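Local atomic coordinates of DinB-like domain-containing protein (Enterococcus faecalis, PDB entry 3CEX), a protein that is of unknown function but belongs to the DinB superfamily, whose members share a four-helix bundle and often bind a divalent metal. Residues P141-R144 against Q145-L148; S71-W74 against T75-F78; Q124-E127 against E128-S131. All coordinates share one frame; numbering follows the deposited sequence.

Contact 1 (P141-R144 against Q145-L148)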
ATOM      1  N   PRO A 141      17.146  16.865   1.660  1.00 39.13           N
ATOM      2  CA  PRO A 141      16.470  17.286   0.437  1.00 38.06           C
ATOM      3  C   PRO A 141      15.627  16.176  -0.193  1.00 36.41           C
ATOM      4  O   PRO A 141      15.909  14.974  -0.027  1.00 36.06           O
ATOM      5  CB  PRO A 141      17.621  17.653  -0.491  1.00 37.86           C
ATOM      6  CG  PRO A 141      18.741  18.000   0.406  1.00 39.16           C
ATOM      7  CD  PRO A 141      18.604  17.130   1.607  1.00 38.87           C
ATOM      8  N   VAL A 142      14.579  16.584  -0.894  1.00 33.26           N
ATOM      9  CA  VAL A 142      13.787  15.646  -1.644  1.00 31.64           C
ATOM     10  C   VAL A 142      14.425  15.461  -3.023  1.00 30.28           C
ATOM     11  O   VAL A 142      14.650  16.435  -3.748  1.00 28.41           O
ATOM     12  CB  VAL A 142      12.358  16.162  -1.810  1.00 31.80           C
ATOM     13  CG1 VAL A 142      11.529  15.174  -2.632  1.00 30.04           C
ATOM     14  CG2 VAL A 142      11.737  16.449  -0.434  1.00 32.67           C
ATOM     15  N   THR A 143      14.684  14.210  -3.368  1.00 28.79           N
ATOM     16  CA  THR A 143      15.224  13.829  -4.653  1.00 28.62           C
ATOM     17  C   THR A 143      14.135  13.228  -5.511  1.00 29.02           C
ATOM     18  O   THR A 143      13.044  12.920  -5.029  1.00 27.44           O
ATOM     19  CB  THR A 143      16.272  12.734  -4.461  1.00 29.22           C
ATOM     20  OG1 THR A 143      15.653  11.594  -3.818  1.00 28.48           O
ATOM     21  CG2 THR A 143      17.468  13.242  -3.621  1.00 28.18           C
ATOM     22  N   ARG A 144      14.446  13.020  -6.786  1.00 29.42           N
ATOM     23  CA  ARG A 144      13.512  12.392  -7.700  1.00 30.10           C
ATOM     24  C   ARG A 144      13.056  11.030  -7.129  1.00 30.25           C
ATOM     25  O   ARG A 144      11.877  10.675  -7.187  1.00 28.83           O
ATOM     26  CB  ARG A 144      14.175  12.214  -9.054  1.00 30.20           C
ATOM     27  CG  ARG A 144      13.263  11.946 -10.209  1.00 30.98           C
ATOM     28  CD  ARG A 144      14.046  12.047 -11.521  1.00 32.59           C
ATOM     29  NE  ARG A 144      14.776  13.306 -11.631  1.00 32.19           N
ATOM     30  CZ  ARG A 144      14.264  14.444 -12.076  1.00 34.05           C
ATOM     31  NH1 ARG A 144      13.013  14.525 -12.494  1.00 37.83           N
ATOM     32  NH2 ARG A 144      15.018  15.512 -12.122  1.00 36.07           N
ATOM     33  N   GLN A 145      14.022  10.299  -6.583  1.00 30.67           N
ATOM     34  CA  GLN A 145      13.816   8.957  -6.091  1.00 31.89           C
ATOM     35  C   GLN A 145      12.811   8.929  -4.951  1.00 30.73           C
ATOM     36  O   GLN A 145      11.885   8.113  -4.963  1.00 31.11           O
ATOM     37  CB  GLN A 145      15.146   8.383  -5.621  1.00 31.57           C
ATOM     38  CG  GLN A 145      15.037   6.962  -5.124  1.00 35.57           C
ATOM     39  CD  GLN A 145      16.373   6.258  -5.162  1.00 36.08           C
ATOM     40  OE1 GLN A 145      17.085   6.343  -6.166  1.00 42.52           O
ATOM     41  NE2 GLN A 145      16.712   5.537  -4.087  1.00 40.71           N
ATOM     42  N   VAL A 146      12.973   9.857  -4.004  1.00 30.69           N
ATOM     43  CA  VAL A 146      12.074   9.980  -2.851  1.00 30.75           C
ATOM     44  C   VAL A 146      10.638  10.263  -3.324  1.00 30.99           C
ATOM     45  O   VAL A 146       9.665   9.668  -2.848  1.00 29.72           O
ATOM     46  CB  VAL A 146      12.602  11.055  -1.869  1.00 31.28           C
ATOM     47  CG1 VAL A 146      11.526  11.471  -0.866  1.00 30.48           C
ATOM     48  CG2 VAL A 146      13.842  10.522  -1.117  1.00 31.20           C
ATOM     49  N   ARG A 147      10.510  11.120  -4.333  1.00 30.87           N
ATOM     50  CA  ARG A 147       9.199  11.507  -4.825  1.00 30.55           C
ATOM     51  C   ARG A 147       8.519  10.328  -5.530  1.00 29.82           C
ATOM     52  O   ARG A 147       7.321  10.103  -5.337  1.00 30.09           O
ATOM     53  CB  ARG A 147       9.374  12.707  -5.728  1.00 31.94           C
ATOM     54  CG  ARG A 147       8.214  13.196  -6.455  1.00 35.84           C
ATOM     55  CD  ARG A 147       7.165  13.819  -5.559  1.00 41.32           C
ATOM     56  NE  ARG A 147       7.621  14.550  -4.375  1.00 43.54           N
ATOM     57  CZ  ARG A 147       7.837  15.863  -4.298  1.00 43.16           C
ATOM     58  NH1 ARG A 147       7.748  16.648  -5.352  1.00 46.57           N
ATOM     59  NH2 ARG A 147       8.172  16.391  -3.137  1.00 44.11           N
ATOM     60  N   LEU A 148       9.284   9.584  -6.325  1.00 29.97           N
ATOM     61  CA  LEU A 148       8.801   8.377  -6.981  1.00 29.93           C
ATOM     62  C   LEU A 148       8.360   7.298  -5.997  1.00 29.36           C
ATOM     63  O   LEU A 148       7.340   6.672  -6.205  1.00 29.40           O
ATOM     64  CB  LEU A 148       9.865   7.801  -7.923  1.00 29.92           C
ATOM     65  CG  LEU A 148      10.117   8.651  -9.192  1.00 31.15           C
ATOM     66  CD1 LEU A 148      11.327   8.160 -10.009  1.00 31.86           C
ATOM     67  CD2 LEU A 148       8.828   8.704 -10.059  1.00 29.65           C
TER
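An N-cap opens the long C-terminal helix 144-170: Thr143, the last residue of strand 142-143, turns its hydroxyl toward the first turn and takes the backbone N-H of Val146. The bond from Val146 N to Thr143 OG1 is 3.2 Å long and nearly straight, 165° at the hydrogen. The threonine torsion makes this possible, since chi1 of 59° sets OG1 between the backbone N and the carbonyl carbon. CG2 of Val146 lies 3.4 Å from Thr143 OG1, an apolar branch beside the cap oxygen. The first regular helical bonds follow, from Arg147 N to Thr143 O and from Leu148 N to Arg144 O, the latter 2.9 Å. On the strand side, Val142 CG1 sits 4.1 Å from Val146 CG1, the two valines meeting at about a right angle. Val142 CG1 is also 3.6 Å from Arg147 NH2, touching the guanidinium obliquely. Arg147 folds back to that methyl through bends at chi2 and chi3. Gln145 NE2 is hydrogen-bonded to Glu12 OE1 of the second subunit. The junction thus lies between the antiparallel partner strand 133-135, which pairs with Val142 and touches Arg147, and helix 44-62, where Leu148 packs on Ile59 and Leu62.

Contact 2 (S71-W74 against T75-F78)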
ATOM      1  N   SER A  71      -4.770  19.048 -19.055  1.00 31.95           N
ATOM      2  CA  SER A  71      -4.372  18.840 -20.452  1.00 32.33           C
ATOM      3  C   SER A  71      -5.269  17.872 -21.248  1.00 32.22           C
ATOM      4  O   SER A  71      -5.433  18.032 -22.448  1.00 32.24           O
ATOM      5  CB  SER A  71      -2.912  18.381 -20.532  1.00 32.86           C
ATOM      6  OG  SER A  71      -2.803  16.972 -20.373  1.00 32.55           O
ATOM      7  N   GLN A  72      -5.840  16.875 -20.587  1.00 32.03           N
ATOM      8  CA  GLN A  72      -6.819  15.963 -21.222  1.00 31.93           C
ATOM      9  C   GLN A  72      -8.261  16.293 -20.799  1.00 31.30           C
ATOM     10  O   GLN A  72      -9.193  15.580 -21.141  1.00 31.36           O
ATOM     11  CB  GLN A  72      -6.501  14.511 -20.889  1.00 31.96           C
ATOM     12  CG  GLN A  72      -5.304  13.944 -21.621  1.00 33.10           C
ATOM     13  CD  GLN A  72      -4.970  12.526 -21.213  1.00 34.30           C
ATOM     14  OE1 GLN A  72      -5.617  11.934 -20.363  1.00 35.93           O
ATOM     15  NE2 GLN A  72      -3.921  11.984 -21.807  1.00 39.95           N
ATOM     16  N   HIS A  73      -8.436  17.375 -20.049  1.00 30.47           N
ATOM     17  CA  HIS A  73      -9.759  17.860 -19.676  1.00 30.67           C
ATOM     18  C   HIS A  73     -10.579  16.927 -18.788  1.00 29.87           C
ATOM     19  O   HIS A  73     -11.794  16.966 -18.802  1.00 29.14           O
ATOM     20  CB  HIS A  73     -10.513  18.286 -20.950  1.00 31.25           C
ATOM     21  CG  HIS A  73      -9.734  19.271 -21.749  1.00 32.33           C
ATOM     22  ND1 HIS A  73      -9.480  20.546 -21.287  1.00 34.22           N
ATOM     23  CD2 HIS A  73      -9.057  19.144 -22.915  1.00 33.16           C
ATOM     24  CE1 HIS A  73      -8.723  21.179 -22.163  1.00 33.68           C
ATOM     25  NE2 HIS A  73      -8.451  20.350 -23.159  1.00 34.01           N
ATOM     26  N   TRP A  74      -9.909  16.149 -17.952  1.00 29.44           N
ATOM     27  CA  TRP A  74     -10.640  15.352 -16.963  1.00 30.24           C
ATOM     28  C   TRP A  74     -11.438  16.224 -16.000  1.00 30.22           C
ATOM     29  O   TRP A  74     -12.520  15.847 -15.576  1.00 30.34           O
ATOM     30  CB  TRP A  74      -9.710  14.417 -16.196  1.00 30.05           C
ATOM     31  CG  TRP A  74      -9.041  13.398 -17.052  1.00 29.55           C
ATOM     32  CD1 TRP A  74      -7.754  13.426 -17.493  1.00 30.09           C
ATOM     33  CD2 TRP A  74      -9.619  12.211 -17.588  1.00 29.82           C
ATOM     34  NE1 TRP A  74      -7.486  12.322 -18.246  1.00 30.12           N
ATOM     35  CE2 TRP A  74      -8.617  11.558 -18.328  1.00 30.52           C
ATOM     36  CE3 TRP A  74     -10.877  11.621 -17.497  1.00 29.65           C
ATOM     37  CZ2 TRP A  74      -8.839  10.354 -18.989  1.00 30.27           C
ATOM     38  CZ3 TRP A  74     -11.100  10.433 -18.163  1.00 30.67           C
ATOM     39  CH2 TRP A  74     -10.088   9.809 -18.895  1.00 30.55           C
ATOM     40  N   THR A  75     -10.926  17.401 -15.671  1.00 30.75           N
ATOM     41  CA  THR A  75     -11.662  18.308 -14.792  1.00 31.06           C
ATOM     42  C   THR A  75     -13.095  18.600 -15.270  1.00 30.72           C
ATOM     43  O   THR A  75     -13.995  18.691 -14.463  1.00 30.15           O
ATOM     44  CB  THR A  75     -10.904  19.621 -14.526  1.00 30.95           C
ATOM     45  OG1 THR A  75     -11.610  20.354 -13.517  1.00 32.54           O
ATOM     46  CG2 THR A  75     -10.791  20.481 -15.782  1.00 32.73           C
ATOM     47  N   GLU A  76     -13.295  18.739 -16.577  1.00 31.84           N
ATOM     48  CA  GLU A  76     -14.647  18.950 -17.157  1.00 31.97           C
ATOM     49  C   GLU A  76     -15.546  17.711 -17.109  1.00 31.41           C
ATOM     50  O   GLU A  76     -16.747  17.831 -16.984  1.00 31.11           O
ATOM     51  CB  GLU A  76     -14.546  19.419 -18.606  1.00 32.98           C
ATOM     52  CG  GLU A  76     -13.946  20.819 -18.771  1.00 38.08           C
ATOM     53  CD  GLU A  76     -12.449  20.807 -19.024  1.00 43.91           C
ATOM     54  OE1 GLU A  76     -11.772  19.835 -18.631  1.00 50.69           O
ATOM     55  OE2 GLU A  76     -11.937  21.781 -19.612  1.00 50.40           O
ATOM     56  N   LYS A  77     -14.964  16.521 -17.189  1.00 31.59           N
ATOM     57  CA  LYS A  77     -15.729  15.266 -17.090  1.00 32.00           C
ATOM     58  C   LYS A  77     -16.212  15.006 -15.683  1.00 30.87           C
ATOM     59  O   LYS A  77     -17.315  14.501 -15.480  1.00 30.60           O
ATOM     60  CB  LYS A  77     -14.871  14.077 -17.509  1.00 33.63           C
ATOM     61  CG  LYS A  77     -14.268  14.165 -18.906  1.00 36.72           C
ATOM     62  CD  LYS A  77     -15.295  14.395 -19.948  1.00 43.08           C
ATOM     63  CE  LYS A  77     -16.258  13.253 -20.088  1.00 45.13           C
ATOM     64  NZ  LYS A  77     -17.055  13.512 -21.333  1.00 47.84           N
ATOM     65  N   PHE A  78     -15.353  15.331 -14.712  1.00 29.57           N
ATOM     66  CA  PHE A  78     -15.653  15.144 -13.313  1.00 28.91           C
ATOM     67  C   PHE A  78     -16.640  16.217 -12.841  1.00 28.80           C
ATOM     68  O   PHE A  78     -17.535  15.926 -12.047  1.00 30.00           O
ATOM     69  CB  PHE A  78     -14.360  15.155 -12.481  1.00 27.80           C
ATOM     70  CG  PHE A  78     -13.686  13.818 -12.395  1.00 28.12           C
ATOM     71  CD1 PHE A  78     -12.803  13.399 -13.368  1.00 26.32           C
ATOM     72  CD2 PHE A  78     -13.932  12.982 -11.321  1.00 27.67           C
ATOM     73  CE1 PHE A  78     -12.172  12.165 -13.261  1.00 29.54           C
ATOM     74  CE2 PHE A  78     -13.325  11.753 -11.231  1.00 28.62           C
ATOM     75  CZ  PHE A  78     -12.440  11.347 -12.190  1.00 26.98           C
TER
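Trp74 O is gripped by two backbone N-H groups of the helix whose first residue it is. Phe78 N gives the stronger bond, 3.0 Å to Trp74 O and almost in line with the carbonyl, with 161° at the hydrogen; Lys77 N adds a weak, bent one. Trp74 O also lies in the plane of the Phe78 ring, at its edge, 3.3 Å from Phe78 CD1. Just before it, His73 holds the N-cap position, and its carbonyl O accepts a weak bond from Glu76 N. The side chains of His73 and Glu76 run side by side, pointing the same way. His73 ND1 donates to Glu76 OE2 at 3.2 Å, meeting the carboxylate on its syn side but 31° out of its plane, and the ring and carboxylate planes stand 66° apart. A bend at chi2 folds the Glu76 carboxylate back over the start of the helix, which brings Glu76 OE1 to 2.9 Å from His73 O, two acceptors face to face without a hydrogen bond. Trp74 CB meets Phe78 CD1 at 4.3 Å, and Trp74 NE1 gives a 2.9 Å bond to Gln72 OE1. Trp74 packs on Leu106 of helix 104-124 and meets the ring of Tyr110, while Phe78 meets those of Trp69 and Trp49. The chemistry is therefore divided: a largely aromatic side, with one indole N-H satisfied by Gln72, and an exposed His-carboxylate pair whose bond is bent and tilted from the imidazole plane as well, with His73 O close enough that it would probably work against a charged carboxylate.

Contact 3 (Q124-E127 against E128-S131)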
ATOM      1  N   GLN A 124      11.265   5.635 -18.724  1.00 36.76           N
ATOM      2  CA  GLN A 124      12.160   6.551 -19.434  1.00 37.92           C
ATOM      3  C   GLN A 124      13.154   7.276 -18.525  1.00 37.36           C
ATOM      4  O   GLN A 124      14.160   7.786 -19.004  1.00 36.92           O
ATOM      5  CB  GLN A 124      11.353   7.543 -20.276  1.00 38.25           C
ATOM      6  CG  GLN A 124      10.543   6.853 -21.375  1.00 40.33           C
ATOM      7  CD  GLN A 124       9.663   7.815 -22.160  1.00 41.27           C
ATOM      8  OE1 GLN A 124       8.432   7.690 -22.156  1.00 46.78           O
ATOM      9  NE2 GLN A 124      10.283   8.773 -22.839  1.00 44.13           N
ATOM     10  N   ILE A 125      12.901   7.303 -17.222  1.00 37.46           N
ATOM     11  CA  ILE A 125      13.842   7.925 -16.307  1.00 37.67           C
ATOM     12  C   ILE A 125      15.183   7.172 -16.378  1.00 37.77           C
ATOM     13  O   ILE A 125      15.198   5.944 -16.384  1.00 37.28           O
ATOM     14  CB  ILE A 125      13.282   7.976 -14.860  1.00 38.28           C
ATOM     15  CG1 ILE A 125      14.049   8.996 -14.008  1.00 39.92           C
ATOM     16  CG2 ILE A 125      13.302   6.624 -14.225  1.00 35.47           C
ATOM     17  CD1 ILE A 125      14.010  10.425 -14.577  1.00 42.72           C
ATOM     18  N   LYS A 126      16.289   7.918 -16.481  1.00 37.83           N
ATOM     19  CA  LYS A 126      17.649   7.365 -16.391  1.00 38.46           C
ATOM     20  C   LYS A 126      18.089   7.279 -14.940  1.00 38.51           C
ATOM     21  O   LYS A 126      17.722   8.112 -14.108  1.00 37.64           O
ATOM     22  CB  LYS A 126      18.652   8.194 -17.224  1.00 38.90           C
ATOM     23  CG  LYS A 126      18.641   7.809 -18.703  1.00 39.59           C
ATOM     24  CD  LYS A 126      19.134   8.920 -19.631  1.00 41.48           C
ATOM     25  CE  LYS A 126      17.999   9.866 -20.095  1.00 45.15           C
ATOM     26  NZ  LYS A 126      16.660   9.167 -20.336  1.00 47.07           N
ATOM     27  N   GLU A 127      18.856   6.244 -14.645  1.00 38.34           N
ATOM     28  CA  GLU A 127      19.222   5.913 -13.286  1.00 39.59           C
ATOM     29  C   GLU A 127      20.044   7.035 -12.623  1.00 39.31           C
ATOM     30  O   GLU A 127      19.987   7.229 -11.417  1.00 39.33           O
ATOM     31  CB  GLU A 127      19.994   4.599 -13.322  1.00 39.54           C
ATOM     32  CG  GLU A 127      20.333   3.977 -11.982  1.00 42.19           C
ATOM     33  CD  GLU A 127      21.469   2.967 -12.110  1.00 42.69           C
ATOM     34  OE1 GLU A 127      22.469   3.084 -11.342  1.00 44.99           O
ATOM     35  OE2 GLU A 127      21.359   2.082 -13.006  1.00 46.49           O
ATOM     36  N   GLU A 128      20.811   7.760 -13.429  1.00 39.74           N
ATOM     37  CA  GLU A 128      21.607   8.887 -12.950  1.00 39.89           C
ATOM     38  C   GLU A 128      20.725  10.059 -12.466  1.00 39.39           C
ATOM     39  O   GLU A 128      21.121  10.825 -11.585  1.00 39.29           O
ATOM     40  CB  GLU A 128      22.561   9.353 -14.049  1.00 40.35           C
ATOM     41  CG  GLU A 128      23.710   8.372 -14.324  1.00 44.14           C
ATOM     42  CD  GLU A 128      23.308   7.069 -15.081  1.00 48.27           C
ATOM     43  OE1 GLU A 128      22.128   6.922 -15.518  1.00 50.48           O
ATOM     44  OE2 GLU A 128      24.194   6.185 -15.227  1.00 50.10           O
ATOM     45  N   GLN A 129      19.528  10.174 -13.040  1.00 38.72           N
ATOM     46  CA  GLN A 129      18.581  11.230 -12.681  1.00 37.77           C
ATOM     47  C   GLN A 129      17.913  11.009 -11.321  1.00 36.56           C
ATOM     48  O   GLN A 129      17.366  11.950 -10.757  1.00 35.08           O
ATOM     49  CB  GLN A 129      17.496  11.360 -13.739  1.00 37.31           C
ATOM     50  CG  GLN A 129      17.972  11.797 -15.089  1.00 38.55           C
ATOM     51  CD  GLN A 129      16.888  11.654 -16.142  1.00 39.62           C
ATOM     52  OE1 GLN A 129      16.432  10.543 -16.446  1.00 41.65           O
ATOM     53  NE2 GLN A 129      16.471  12.783 -16.716  1.00 43.17           N
ATOM     54  N   LEU A 130      17.935   9.778 -10.813  1.00 35.54           N
ATOM     55  CA  LEU A 130      17.236   9.481  -9.564  1.00 35.58           C
ATOM     56  C   LEU A 130      17.809  10.221  -8.344  1.00 34.79           C
ATOM     57  O   LEU A 130      17.089  10.484  -7.392  1.00 33.57           O
ATOM     58  CB  LEU A 130      17.198   7.971  -9.289  1.00 35.62           C
ATOM     59  CG  LEU A 130      16.308   7.124 -10.205  1.00 35.48           C
ATOM     60  CD1 LEU A 130      16.552   5.651  -9.874  1.00 36.16           C
ATOM     61  CD2 LEU A 130      14.813   7.508 -10.071  1.00 35.72           C
ATOM     62  N   SER A 131      19.093  10.572  -8.388  1.00 34.63           N
ATOM     63  CA  SER A 131      19.718  11.289  -7.278  1.00 34.56           C
ATOM     64  C   SER A 131      19.495  12.804  -7.342  1.00 33.92           C
ATOM     65  O   SER A 131      19.922  13.523  -6.443  1.00 34.09           O
ATOM     66  CB  SER A 131      21.228  10.996  -7.224  1.00 34.28           C
ATOM     67  OG  SER A 131      21.873  11.492  -8.373  1.00 35.50           O
TER
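Gln129 OE1 takes the backbone N-H of Lys126 in a short bond, 2.6 Å from Lys126 N to Gln129 OE1, 159° at the hydrogen, with the donor in the plane of the amide carbonyl. A return bond runs from Gln129 N to Lys126 O at 2.9 Å, its donor well above the carbonyl plane, so side chain and backbone of Gln129 both hold Lys126. Ile125 CD1 lies a close 3.1 Å from Gln129 OE1, with Lys126 CB alongside. Ile125 reaches the amide because its CG1 stands anti to the backbone N (chi1 -162°) while chi2 of 58° swings CD1 round to it. Further back on the same branch, Ile125 CG1 lies 4.3 Å from Leu130 CD2. In the next shell, the Ser131 hydroxyl gives a weak bond to Glu128 O, Arg144 NE bonds Gln129 O from the following helix, and Glu127 OE1 accepts from Met4 N of the second subunit. The arrangement is a pair of consecutive turns, each closed by an N-H bonding back three residues, from Gln129 N to Lys126 O and more weakly from Leu130 N to Glu127 O; the Gln129 amide reinforces the first, in the connection from helix 104-124 to strand 133-135.

Overall arrangement
Contacts 1 and 3 are neighbours, their centres 11 Å apart, at one end of the bundle and on the same side of the chain's centre. A probable hydrogen bond from Gln145 N to Leu130 O (3.2 Å) joins them, helped by the arginine of contact 1 and by packing between Leu148 and Leu130, so the turn 124-131 rests directly on the start of helix 144-170. Both also touch the second subunit. Contact 2 stands apart, its centre 28 Å from that of contact 1 and 30 Å from that of contact 3; its nearest atoms are about 18 Å from contact 1 and about 13 Å from contact 3, and no other chain of the assembly touches it.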